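Local coordinates for protein dTDP-4-dehydrorhamnose 3,5-epimerase (Bacillus anthracis str. Ames, PDB 3RYK) that probably epimerises dTDP-4-dehydro-6-deoxyglucose at positions 3 and 5 of its sugar ring on the way to dTDP-L-rhamnose, at residues G84-K89 / D165-V170; N90-T95 / Y161-H166; V108-R113 / G140-F145. All coordinates share one frame; numbering follows the deposited sequence. Where two conformers were deposited one is given.

Contact 1 is the edge of a five-stranded antiparallel sheet, where strand 82-88 meets the short strand 167-169. Contact 3 lies deeper in the same sheet, between 104-111 and 141-147, with its centre about 10 Å from that of contact 1. Strands 82-88 and 141-147 are neighbours, joined by the backbone bond from H86 N to H143 O (2.7 Å). Contact 2 brings together the loops leading out of strand 82-88 and into strand 167-169, about 8 Å centre to centre from contact 1. Y162 OH of contact 2 hydrogen-bonds to D167 OD2 of contact 1 at 2.6 Å. The bound pyrophosphate sits at this end, about 3 Å from the D167 side chain, whereas the H143 side chain in contact 3 is about 10 Å away.

Contact 1. Residues G84-K89 / D165-V170; sequences GLHFQK and DHDSGV
H166 O receives two hydrogens from 84-89: the N-H of K89, with N 3.1 Å from O and an angle of 153° at the hydrogen, and, more weakly, the CA-H of Q88. Beside this bond, H166 CB lies against Q88 CG at 3.7 Å, while the Q88 amide turns away to K92 O and S163 N in the neighbouring loops. One step along, S168 N donates to F87 O over 3.1 Å. The two chains run antiparallel here, and the short, weakly bonded strand 167-169 forms the edge of the five-stranded sheet within this chain, part of the enzyme's jelly-roll-like fold. With F87 CG between the backbone N and the carbonyl carbon (chi1 68°), the phenyl ring folds back over the neighbouring strand; S168 CB sits over it toward the rim, a CH-pi contact 4.2 Å from the centroid, and V170 CG2 reaches the ring edge at CE2 (3.8 Å). The opposite face carries H86 and D167; D167 OD2 bonds to Y162 OH, and the bound pyrophosphate touches this side chain. At the far end L85 N, part of the cis peptide that joins G84 to L85, donates to V170 O at 3.1 Å.

Contact 2. Residues N90-T95 / Y161-H166; sequences NPKAQT and YYSADH
Two loops meet beside the pyrophosphate site, with the Y162 side chain about 4 Å from the bound pyrophosphate, and their link is the K92 side chain laid across the H166 imidazole. With its chain extended beyond CG, the lysine crosses the H166 side chain at about a right angle. K92 CG stands over the centre of one ring face, 4.2 Å from the centroid in a CH-pi contact, and K92 CE comes down to 3.4 Å from H166 CE1. The ring's rotation is set in its own loop: S163 OG lies in the ring plane and hydrogen-bonds ND1 at 2.8 Å. Because S163 OG points anti to its backbone N (chi1 177°), it also faces the ammonium end of K92, NZ being 3.5 Å away. P91, which follows a cis peptide, adds its CD 3.9 Å from H166 NE2. At the other end of the contact, Q94 extends toward the Y161 backbone, and its NE2 bonds to E160 O. Y161 itself makes a cation-pi contact with K57 of the second subunit. N90 holds the turn that presents the lysine: its OD1 accepts from A93 N at 3.2 Å, from above the plane of the amide carbonyl and three residues on, as is typical of an Asx motif.

Contact 3. Residues V108-R113 / G140-F145; sequences VIVDLR and GFAHGF
The F141 ring packs between D111 and I109 at the end of an antiparallel strand pair, 104-111 against 141-147, in the five-stranded sheet of this jelly-roll-like fold. D111 CA lies over one ring face, displaced toward the rim, in a CH-pi contact 3.9 Å from the centroid. The D111 carboxylate continues over the same ring, the two planes only 21° apart. I109 CD1 meets F141 CD1 at 4.1 Å. R113 bends at chi3 (-60°) to bring its guanidinium to F141, with ring atom CE2 above its centre at 3.4 Å from the plane; here the two groups are tilted 54° apart. On the other side of the strands, A142 CB touches V110 CB and L112 CD1, both at 4.0 Å. The backbones are held in register by paired bonds between V110 and A142 and between V108 and G144, and L112 N closes the end of the ladder on G140 O at 2.8 Å. D111 and R113 are also tied to each other. R113 N donates to D111 OD1, closing an Asx turn, while R113 NE reaches the same oxygen from the opposite face of the carboxylate plane. S116 and T118 hydroxyls bond to D111 OD2, and R113 NH1 forms a salt bridge with D34. R113 grips D111 side-on in a salt bridge, NE to OD1 and NH2 to OD2, the latter 2.8 Å long and met from above the carboxylate plane.

Contact 1. Residues G84-K89 / D165-V170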
ATOM      1  N   GLY A  84       8.505  12.831 -12.083  1.00 21.30           N
ATOM      2  CA  GLY A  84       8.415  12.307 -13.460  1.00 22.08           C
ATOM      3  C   GLY A  84       8.795  13.314 -14.542  1.00 23.18           C
ATOM      4  O   GLY A  84       9.467  14.319 -14.235  1.00 24.36           O
ATOM      5  N   LEU A  85       8.409  13.084 -15.809  1.00 24.37           N
ATOM      6  CA  LEU A  85       7.635  11.908 -16.296  1.00 24.25           C
ATOM      7  C   LEU A  85       8.572  10.715 -16.486  1.00 24.81           C
ATOM      8  O   LEU A  85       9.464  10.788 -17.324  1.00 25.54           O
ATOM      9  CB  LEU A  85       6.986  12.221 -17.656  1.00 24.55           C
ATOM     10  CG  LEU A  85       5.926  13.312 -17.835  1.00 25.02           C
ATOM     11  CD1 LEU A  85       5.674  13.569 -19.320  1.00 27.56           C
ATOM     12  CD2 LEU A  85       4.637  12.925 -17.109  1.00 25.50           C
ATOM     13  N   HIS A  86       8.334   9.634 -15.739  0.50 24.64           N
ATOM     14  CA  HIS A  86       9.145   8.408 -15.783  0.50 24.92           C
ATOM     15  C   HIS A  86       8.651   7.271 -16.678  0.50 25.08           C
ATOM     16  O   HIS A  86       7.459   7.125 -16.920  0.50 24.66           O
ATOM     17  CB  HIS A  86       9.206   7.816 -14.357  0.50 24.92           C
ATOM     18  CG  HIS A  86       9.814   6.443 -14.284  0.50 25.37           C
ATOM     19  ND1 HIS A  86       9.123   5.304 -14.645  0.50 25.76           N
ATOM     20  CD2 HIS A  86      11.029   6.021 -13.862  0.50 26.34           C
ATOM     21  CE1 HIS A  86       9.895   4.246 -14.478  0.50 25.93           C
ATOM     22  NE2 HIS A  86      11.057   4.653 -13.998  0.50 27.10           N
ATOM     23  N   PHE A  87       9.592   6.466 -17.166  1.00 25.71           N
ATOM     24  CA  PHE A  87       9.280   5.292 -17.973  1.00 26.43           C
ATOM     25  C   PHE A  87      10.570   4.479 -17.937  1.00 27.85           C
ATOM     26  O   PHE A  87      11.672   5.039 -18.030  1.00 28.81           O
ATOM     27  CB  PHE A  87       8.758   5.525 -19.393  1.00 27.05           C
ATOM     28  CG  PHE A  87       9.752   6.101 -20.347  1.00 27.62           C
ATOM     29  CD1 PHE A  87      10.586   5.264 -21.081  1.00 28.28           C
ATOM     30  CD2 PHE A  87       9.817   7.462 -20.558  1.00 30.87           C
ATOM     31  CE1 PHE A  87      11.495   5.795 -21.985  1.00 29.26           C
ATOM     32  CE2 PHE A  87      10.718   7.994 -21.463  1.00 30.86           C
ATOM     33  CZ  PHE A  87      11.555   7.162 -22.176  1.00 30.56           C
ATOM     34  N   GLN A  88      10.448   3.174 -17.757  1.00 29.09           N
ATOM     35  CA  GLN A  88      11.626   2.332 -17.716  1.00 30.33           C
ATOM     36  C   GLN A  88      11.655   1.691 -19.095  1.00 31.16           C
ATOM     37  O   GLN A  88      10.692   1.034 -19.495  1.00 32.10           O
ATOM     38  CB  GLN A  88      11.527   1.306 -16.585  1.00 30.43           C
ATOM     39  CG  GLN A  88      12.864   0.727 -16.188  1.00 31.32           C
ATOM     40  CD  GLN A  88      12.787  -0.189 -14.992  1.00 29.65           C
ATOM     41  OE1 GLN A  88      13.161   0.209 -13.888  1.00 28.10           O
ATOM     42  NE2 GLN A  88      12.222  -1.371 -15.173  1.00 29.59           N
ATOM     43  N   LYS A  89      12.732   1.917 -19.850  1.00 32.30           N
ATOM     44  CA  LYS A  89      12.847   1.342 -21.186  1.00 32.35           C
ATOM     45  C   LYS A  89      12.984  -0.167 -21.155  1.00 32.37           C
ATOM     46  O   LYS A  89      13.587  -0.719 -20.226  1.00 32.66           O
ATOM     47  CB  LYS A  89      14.090   1.876 -21.935  1.00 32.69           C
ATOM     48  CG  LYS A  89      14.095   3.337 -22.384  1.00 33.84           C
ATOM     49  CD  LYS A  89      15.439   3.658 -23.070  1.00 35.11           C
ATOM     50  CE  LYS A  89      15.483   5.035 -23.753  1.00 36.28           C
ATOM     51  NZ  LYS A  89      15.226   6.208 -22.882  1.00 37.93           N
ATOM     52  N   ASP A 165      19.607   1.437 -14.449  1.00 36.55           N
ATOM     53  CA  ASP A 165      20.173   1.372 -15.793  1.00 36.97           C
ATOM     54  C   ASP A 165      19.172   1.822 -16.864  1.00 36.22           C
ATOM     55  O   ASP A 165      19.481   2.668 -17.699  1.00 36.77           O
ATOM     56  CB  ASP A 165      20.596  -0.092 -16.055  1.00 37.60           C
ATOM     57  CG  ASP A 165      21.252  -0.314 -17.422  1.00 40.35           C
ATOM     58  OD1 ASP A 165      21.457   0.654 -18.189  1.00 44.24           O
ATOM     59  OD2 ASP A 165      21.571  -1.490 -17.726  1.00 42.72           O
ATOM     60  N   HIS A 166      17.974   1.243 -16.815  1.00 35.53           N
ATOM     61  CA  HIS A 166      16.889   1.517 -17.764  1.00 34.72           C
ATOM     62  C   HIS A 166      15.950   2.654 -17.365  1.00 34.08           C
ATOM     63  O   HIS A 166      15.013   2.975 -18.094  1.00 35.04           O
ATOM     64  CB  HIS A 166      16.081   0.230 -17.931  1.00 34.63           C
ATOM     65  CG  HIS A 166      16.896  -0.909 -18.455  1.00 34.23           C
ATOM     66  ND1 HIS A 166      17.720  -1.663 -17.646  1.00 33.93           N
ATOM     67  CD2 HIS A 166      17.021  -1.421 -19.702  1.00 33.98           C
ATOM     68  CE1 HIS A 166      18.321  -2.588 -18.374  1.00 34.17           C
ATOM     69  NE2 HIS A 166      17.914  -2.463 -19.624  1.00 33.97           N
ATOM     70  N   ASP A 167      16.210   3.259 -16.215  1.00 33.75           N
ATOM     71  CA  ASP A 167      15.390   4.344 -15.721  1.00 33.39           C
ATOM     72  C   ASP A 167      15.557   5.549 -16.664  1.00 32.16           C
ATOM     73  O   ASP A 167      16.674   6.021 -16.882  1.00 33.71           O
ATOM     74  CB  ASP A 167      15.814   4.649 -14.279  1.00 34.37           C
ATOM     75  CG  ASP A 167      14.932   5.659 -13.600  1.00 36.35           C
ATOM     76  OD1 ASP A 167      14.010   6.191 -14.240  1.00 40.82           O
ATOM     77  OD2 ASP A 167      15.169   5.924 -12.404  1.00 41.07           O
ATOM     78  N   SER A 168      14.450   6.021 -17.242  1.00 30.43           N
ATOM     79  CA  SER A 168      14.471   7.159 -18.169  1.00 28.65           C
ATOM     80  C   SER A 168      13.250   8.076 -17.910  1.00 27.32           C
ATOM     81  O   SER A 168      12.708   8.087 -16.810  1.00 26.02           O
ATOM     82  CB  SER A 168      14.511   6.646 -19.615  1.00 28.36           C
ATOM     83  OG  SER A 168      14.652   7.700 -20.561  1.00 28.86           O
ATOM     84  N   GLY A 169      12.849   8.863 -18.901  1.00 25.88           N
ATOM     85  CA  GLY A 169      11.718   9.751 -18.730  1.00 25.66           C
ATOM     86  C   GLY A 169      11.543  10.829 -19.785  1.00 24.62           C
ATOM     87  O   GLY A 169      12.232  10.840 -20.814  1.00 26.06           O
ATOM     88  N   VAL A 170      10.611  11.736 -19.514  1.00 23.72           N
ATOM     89  CA  VAL A 170      10.299  12.853 -20.400  1.00 23.14           C
ATOM     90  C   VAL A 170      10.178  14.119 -19.535  1.00 22.70           C
ATOM     91  O   VAL A 170       9.443  14.150 -18.542  1.00 22.63           O
ATOM     92  CB  VAL A 170       9.005  12.615 -21.201  1.00 23.24           C
ATOM     93  CG1 VAL A 170       8.696  13.821 -22.064  1.00 23.79           C
ATOM     94  CG2 VAL A 170       9.122  11.351 -22.049  1.00 25.48           C
TER

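Contact 2. Residues N90-T95 / Y161-H166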
ATOM      1  N   ASN A  90      12.408  -0.834 -22.157  1.00 32.52           N
ATOM      2  CA  ASN A  90      12.531  -2.291 -22.261  1.00 32.91           C
ATOM      3  C   ASN A  90      14.010  -2.649 -22.428  1.00 32.99           C
ATOM      4  O   ASN A  90      14.825  -1.779 -22.747  1.00 34.07           O
ATOM      5  CB  ASN A  90      11.641  -2.920 -23.354  1.00 32.88           C
ATOM      6  CG  ASN A  90      10.282  -3.403 -22.825  1.00 33.93           C
ATOM      7  OD1 ASN A  90      10.217  -4.254 -21.927  1.00 33.44           O
ATOM      8  ND2 ASN A  90       9.212  -2.954 -23.450  1.00 35.66           N
ATOM      9  N   PRO A  91      14.365  -3.921 -22.191  1.00 32.49           N
ATOM     10  CA  PRO A  91      13.512  -5.060 -21.791  1.00 32.07           C
ATOM     11  C   PRO A  91      12.902  -5.033 -20.380  1.00 31.85           C
ATOM     12  O   PRO A  91      12.293  -6.027 -19.985  1.00 32.67           O
ATOM     13  CB  PRO A  91      14.465  -6.252 -21.907  1.00 32.07           C
ATOM     14  CG  PRO A  91      15.808  -5.674 -21.709  1.00 32.24           C
ATOM     15  CD  PRO A  91      15.778  -4.320 -22.322  1.00 32.78           C
ATOM     16  N   LYS A  92      13.037  -3.932 -19.638  1.00 31.88           N
ATOM     17  CA  LYS A  92      12.492  -3.851 -18.292  1.00 31.34           C
ATOM     18  C   LYS A  92      11.338  -2.846 -18.140  1.00 30.93           C
ATOM     19  O   LYS A  92      11.307  -2.069 -17.181  1.00 30.79           O
ATOM     20  CB  LYS A  92      13.634  -3.543 -17.317  1.00 32.12           C
ATOM     21  CG  LYS A  92      14.772  -4.560 -17.430  1.00 33.15           C
ATOM     22  CD  LYS A  92      15.918  -4.287 -16.484  1.00 35.92           C
ATOM     23  CE  LYS A  92      17.056  -5.271 -16.742  1.00 36.82           C
ATOM     24  NZ  LYS A  92      18.252  -5.064 -15.869  1.00 37.61           N
ATOM     25  N   ALA A  93      10.384  -2.878 -19.072  1.00 29.92           N
ATOM     26  CA  ALA A  93       9.232  -1.972 -19.018  1.00 28.91           C
ATOM     27  C   ALA A  93       8.366  -2.379 -17.830  1.00 28.53           C
ATOM     28  O   ALA A  93       8.261  -3.572 -17.512  1.00 29.10           O
ATOM     29  CB  ALA A  93       8.422  -2.005 -20.314  1.00 29.18           C
ATOM     30  N   GLN A  94       7.768  -1.385 -17.177  1.00 27.40           N
ATOM     31  CA  GLN A  94       6.912  -1.608 -16.008  1.00 26.67           C
ATOM     32  C   GLN A  94       5.456  -1.181 -16.137  1.00 26.66           C
ATOM     33  O   GLN A  94       5.156  -0.085 -16.620  1.00 27.67           O
ATOM     34  CB  GLN A  94       7.452  -0.787 -14.838  1.00 26.09           C
ATOM     35  CG  GLN A  94       8.795  -1.193 -14.240  1.00 27.29           C
ATOM     36  CD  GLN A  94       9.320  -0.132 -13.288  1.00 27.18           C
ATOM     37  OE1 GLN A  94       9.323   1.054 -13.618  1.00 29.33           O
ATOM     38  NE2 GLN A  94       9.814  -0.553 -12.134  1.00 27.92           N
ATOM     39  N   THR A  95       4.557  -2.064 -15.708  1.00 26.12           N
ATOM     40  CA  THR A  95       3.138  -1.774 -15.678  1.00 25.90           C
ATOM     41  C   THR A  95       3.082  -1.189 -14.276  1.00 25.37           C
ATOM     42  O   THR A  95       3.726  -1.729 -13.365  1.00 26.26           O
ATOM     43  CB  THR A  95       2.270  -3.031 -15.657  1.00 26.21           C
ATOM     44  OG1 THR A  95       2.555  -3.832 -16.802  1.00 27.72           O
ATOM     45  CG2 THR A  95       0.792  -2.664 -15.630  1.00 25.92           C
ATOM     46  N   TYR A 161      10.933  -5.299 -11.583  1.00 29.95           N
ATOM     47  CA  TYR A 161      11.811  -4.615 -10.649  1.00 30.85           C
ATOM     48  C   TYR A 161      12.493  -3.392 -11.227  1.00 31.80           C
ATOM     49  O   TYR A 161      12.672  -3.273 -12.446  1.00 31.68           O
ATOM     50  CB  TYR A 161      12.874  -5.563 -10.083  1.00 30.99           C
ATOM     51  CG  TYR A 161      12.279  -6.650  -9.246  1.00 30.62           C
ATOM     52  CD1 TYR A 161      11.847  -6.376  -7.955  1.00 30.20           C
ATOM     53  CD2 TYR A 161      12.162  -7.941  -9.725  1.00 30.60           C
ATOM     54  CE1 TYR A 161      11.294  -7.348  -7.176  1.00 30.17           C
ATOM     55  CE2 TYR A 161      11.621  -8.935  -8.943  1.00 30.47           C
ATOM     56  CZ  TYR A 161      11.181  -8.626  -7.663  1.00 30.51           C
ATOM     57  OH  TYR A 161      10.631  -9.591  -6.859  1.00 32.07           O
ATOM     58  N   TYR A 162      12.866  -2.489 -10.322  1.00 33.19           N
ATOM     59  CA  TYR A 162      13.543  -1.260 -10.684  1.00 34.13           C
ATOM     60  C   TYR A 162      14.938  -1.557 -11.237  1.00 34.70           C
ATOM     61  O   TYR A 162      15.605  -2.502 -10.805  1.00 35.66           O
ATOM     62  CB  TYR A 162      13.630  -0.309  -9.480  1.00 34.82           C
ATOM     63  CG  TYR A 162      14.388   0.956  -9.791  1.00 36.94           C
ATOM     64  CD1 TYR A 162      13.794   1.980 -10.518  1.00 39.19           C
ATOM     65  CD2 TYR A 162      15.694   1.138  -9.345  1.00 38.84           C
ATOM     66  CE1 TYR A 162      14.486   3.148 -10.815  1.00 40.38           C
ATOM     67  CE2 TYR A 162      16.393   2.302  -9.631  1.00 40.00           C
ATOM     68  CZ  TYR A 162      15.782   3.307 -10.366  1.00 40.67           C
ATOM     69  OH  TYR A 162      16.471   4.468 -10.657  1.00 41.30           O
ATOM     70  N   SER A 163      15.343  -0.748 -12.209  1.00 34.97           N
ATOM     71  CA  SER A 163      16.641  -0.859 -12.861  1.00 35.16           C
ATOM     72  C   SER A 163      17.155   0.557 -13.128  1.00 35.45           C
ATOM     73  O   SER A 163      16.735   1.210 -14.089  1.00 35.94           O
ATOM     74  CB  SER A 163      16.521  -1.658 -14.167  1.00 34.98           C
ATOM     75  OG  SER A 163      17.764  -1.722 -14.863  1.00 35.58           O
ATOM     76  N   ALA A 164      18.056   1.038 -12.271  1.00 35.84           N
ATOM     77  CA  ALA A 164      18.627   2.382 -12.432  1.00 35.89           C
ATOM     78  C   ALA A 164      19.210   2.559 -13.842  1.00 36.25           C
ATOM     79  O   ALA A 164      19.288   3.678 -14.354  1.00 36.71           O
ATOM     80  CB  ALA A 164      19.689   2.626 -11.380  1.00 36.40           C
ATOM     81  N   ASP A 165      19.607   1.437 -14.449  1.00 36.55           N
ATOM     82  CA  ASP A 165      20.173   1.372 -15.793  1.00 36.97           C
ATOM     83  C   ASP A 165      19.172   1.822 -16.864  1.00 36.22           C
ATOM     84  O   ASP A 165      19.481   2.668 -17.699  1.00 36.77           O
ATOM     85  CB  ASP A 165      20.596  -0.092 -16.055  1.00 37.60           C
ATOM     86  CG  ASP A 165      21.252  -0.314 -17.422  1.00 40.35           C
ATOM     87  OD1 ASP A 165      21.457   0.654 -18.189  1.00 44.24           O
ATOM     88  OD2 ASP A 165      21.571  -1.490 -17.726  1.00 42.72           O
ATOM     89  N   HIS A 166      17.974   1.243 -16.815  1.00 35.53           N
ATOM     90  CA  HIS A 166      16.889   1.517 -17.764  1.00 34.72           C
ATOM     91  C   HIS A 166      15.950   2.654 -17.365  1.00 34.08           C
ATOM     92  O   HIS A 166      15.013   2.975 -18.094  1.00 35.04           O
ATOM     93  CB  HIS A 166      16.081   0.230 -17.931  1.00 34.63           C
ATOM     94  CG  HIS A 166      16.896  -0.909 -18.455  1.00 34.23           C
ATOM     95  ND1 HIS A 166      17.720  -1.663 -17.646  1.00 33.93           N
ATOM     96  CD2 HIS A 166      17.021  -1.421 -19.702  1.00 33.98           C
ATOM     97  CE1 HIS A 166      18.321  -2.588 -18.374  1.00 34.17           C
ATOM     98  NE2 HIS A 166      17.914  -2.463 -19.624  1.00 33.97           N
TER

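Contact 3. Residues V108-R113 / G140-F145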
ATOM      1  N   VAL A 108      -0.407  12.483 -14.665  1.00 19.34           N
ATOM      2  CA  VAL A 108      -0.439  12.491 -16.106  1.00 19.06           C
ATOM      3  C   VAL A 108       0.227  11.247 -16.675  1.00 19.50           C
ATOM      4  O   VAL A 108       1.207  10.746 -16.107  1.00 18.90           O
ATOM      5  CB  VAL A 108       0.366  13.692 -16.667  1.00 19.88           C
ATOM      6  CG1 VAL A 108       0.545  13.581 -18.211  1.00 18.78           C
ATOM      7  CG2 VAL A 108      -0.272  15.019 -16.266  1.00 18.63           C
ATOM      8  N   ILE A 109      -0.333  10.744 -17.768  1.00 20.29           N
ATOM      9  CA  ILE A 109       0.227   9.588 -18.452  1.00 20.18           C
ATOM     10  C   ILE A 109       0.264   9.977 -19.915  1.00 20.49           C
ATOM     11  O   ILE A 109      -0.627  10.679 -20.391  1.00 20.11           O
ATOM     12  CB  ILE A 109      -0.512   8.216 -18.220  1.00 20.25           C
ATOM     13  CG1 ILE A 109      -1.883   8.159 -18.892  1.00 19.90           C
ATOM     14  CG2 ILE A 109      -0.604   7.906 -16.729  1.00 20.76           C
ATOM     15  CD1 ILE A 109      -2.584   6.839 -18.664  1.00 21.50           C
ATOM     16  N   VAL A 110       1.324   9.551 -20.605  1.00 20.95           N
ATOM     17  CA  VAL A 110       1.518   9.840 -22.021  1.00 21.33           C
ATOM     18  C   VAL A 110       1.745   8.516 -22.776  1.00 21.37           C
ATOM     19  O   VAL A 110       2.567   7.698 -22.363  1.00 21.41           O
ATOM     20  CB  VAL A 110       2.770  10.732 -22.217  1.00 21.14           C
ATOM     21  CG1 VAL A 110       2.825  11.224 -23.674  1.00 24.83           C
ATOM     22  CG2 VAL A 110       2.766  11.931 -21.256  1.00 22.16           C
ATOM     23  N   ASP A 111       1.009   8.301 -23.866  1.00 21.00           N
ATOM     24  CA  ASP A 111       1.133   7.070 -24.664  1.00 21.88           C
ATOM     25  C   ASP A 111       2.358   7.254 -25.578  1.00 23.22           C
ATOM     26  O   ASP A 111       2.347   8.109 -26.476  1.00 24.33           O
ATOM     27  CB  ASP A 111      -0.161   6.808 -25.467  1.00 21.98           C
ATOM     28  CG  ASP A 111      -0.147   5.474 -26.230  1.00 22.81           C
ATOM     29  OD1 ASP A 111       0.929   4.847 -26.348  1.00 25.25           O
ATOM     30  OD2 ASP A 111      -1.230   5.026 -26.714  1.00 21.83           O
ATOM     31  N   LEU A 112       3.407   6.468 -25.343  1.00 24.40           N
ATOM     32  CA  LEU A 112       4.630   6.569 -26.163  1.00 25.54           C
ATOM     33  C   LEU A 112       4.817   5.408 -27.147  1.00 26.21           C
ATOM     34  O   LEU A 112       5.904   5.211 -27.691  1.00 27.28           O
ATOM     35  CB  LEU A 112       5.864   6.747 -25.270  1.00 26.38           C
ATOM     36  CG  LEU A 112       5.910   8.027 -24.431  1.00 28.21           C
ATOM     37  CD1 LEU A 112       7.261   8.208 -23.753  1.00 30.85           C
ATOM     38  CD2 LEU A 112       5.600   9.215 -25.293  1.00 29.54           C
ATOM     39  N   ARG A 113       3.752   4.655 -27.385  1.00 26.10           N
ATOM     40  CA  ARG A 113       3.780   3.539 -28.315  1.00 26.50           C
ATOM     41  C   ARG A 113       3.608   4.186 -29.705  1.00 26.94           C
ATOM     42  O   ARG A 113       2.518   4.639 -30.057  1.00 27.40           O
ATOM     43  CB  ARG A 113       2.657   2.562 -27.940  1.00 26.85           C
ATOM     44  CG  ARG A 113       2.811   1.966 -26.529  1.00 27.29           C
ATOM     45  CD  ARG A 113       1.576   1.175 -26.089  1.00 26.58           C
ATOM     46  NE  ARG A 113       0.387   2.021 -26.060  1.00 26.77           N
ATOM     47  CZ  ARG A 113      -0.831   1.616 -25.702  1.00 27.47           C
ATOM     48  NH1 ARG A 113      -1.045   0.363 -25.315  1.00 29.26           N
ATOM     49  NH2 ARG A 113      -1.840   2.480 -25.720  1.00 28.26           N
ATOM     50  N   GLY A 140       4.723   1.070 -21.998  1.00 24.36           N
ATOM     51  CA  GLY A 140       4.726   1.925 -23.183  1.00 24.89           C
ATOM     52  C   GLY A 140       4.241   3.344 -22.934  1.00 24.09           C
ATOM     53  O   GLY A 140       4.020   4.115 -23.881  1.00 25.90           O
ATOM     54  N   PHE A 141       4.068   3.677 -21.657  1.00 23.79           N
ATOM     55  CA  PHE A 141       3.622   4.991 -21.201  1.00 23.19           C
ATOM     56  C   PHE A 141       4.606   5.694 -20.276  1.00 22.92           C
ATOM     57  O   PHE A 141       5.382   5.044 -19.556  1.00 23.35           O
ATOM     58  CB  PHE A 141       2.299   4.869 -20.406  1.00 23.81           C
ATOM     59  CG  PHE A 141       1.083   4.595 -21.248  1.00 23.19           C
ATOM     60  CD1 PHE A 141       0.142   5.602 -21.475  1.00 24.35           C
ATOM     61  CD2 PHE A 141       0.888   3.364 -21.841  1.00 24.76           C
ATOM     62  CE1 PHE A 141      -0.989   5.377 -22.256  1.00 25.41           C
ATOM     63  CE2 PHE A 141      -0.234   3.123 -22.627  1.00 26.11           C
ATOM     64  CZ  PHE A 141      -1.173   4.131 -22.838  1.00 25.36           C
ATOM     65  N   ALA A 142       4.568   7.028 -20.311  1.00 23.17           N
ATOM     66  CA  ALA A 142       5.380   7.868 -19.455  1.00 23.13           C
ATOM     67  C   ALA A 142       4.384   8.185 -18.345  1.00 22.90           C
ATOM     68  O   ALA A 142       3.164   8.303 -18.613  1.00 24.23           O
ATOM     69  CB  ALA A 142       5.818   9.123 -20.146  1.00 23.99           C
ATOM     70  N   HIS A 143       4.885   8.305 -17.123  1.00 22.01           N
ATOM     71  CA  HIS A 143       4.073   8.594 -15.944  1.00 22.07           C
ATOM     72  C   HIS A 143       4.731   9.550 -14.977  1.00 22.27           C
ATOM     73  O   HIS A 143       5.922   9.395 -14.628  1.00 23.56           O
ATOM     74  CB  HIS A 143       3.763   7.323 -15.152  1.00 22.21           C
ATOM     75  CG  HIS A 143       3.222   7.603 -13.782  1.00 21.16           C
ATOM     76  ND1 HIS A 143       3.996   7.531 -12.642  1.00 22.46           N
ATOM     77  CD2 HIS A 143       1.999   8.016 -13.377  1.00 21.81           C
ATOM     78  CE1 HIS A 143       3.269   7.865 -11.592  1.00 22.18           C
ATOM     79  NE2 HIS A 143       2.056   8.171 -12.010  1.00 22.05           N
ATOM     80  N   GLY A 144       3.941  10.518 -14.514  1.00 21.77           N
ATOM     81  CA  GLY A 144       4.402  11.510 -13.559  1.00 20.94           C
ATOM     82  C   GLY A 144       3.234  12.156 -12.860  1.00 20.21           C
ATOM     83  O   GLY A 144       2.077  11.928 -13.247  1.00 19.37           O
ATOM     84  N   PHE A 145       3.523  12.946 -11.833  1.00 19.74           N
ATOM     85  CA  PHE A 145       2.465  13.629 -11.098  1.00 19.16           C
ATOM     86  C   PHE A 145       2.913  14.908 -10.389  1.00 19.24           C
ATOM     87  O   PHE A 145       4.118  15.136 -10.163  1.00 19.09           O
ATOM     88  CB  PHE A 145       1.818  12.679 -10.087  1.00 19.50           C
ATOM     89  CG  PHE A 145       2.756  12.183  -9.010  1.00 18.12           C
ATOM     90  CD1 PHE A 145       2.976  12.943  -7.859  1.00 19.76           C
ATOM     91  CD2 PHE A 145       3.367  10.955  -9.115  1.00 20.23           C
ATOM     92  CE1 PHE A 145       3.816  12.489  -6.849  1.00 22.73           C
ATOM     93  CE2 PHE A 145       4.206  10.484  -8.099  1.00 19.09           C
ATOM     94  CZ  PHE A 145       4.430  11.257  -6.970  1.00 21.35           C
TER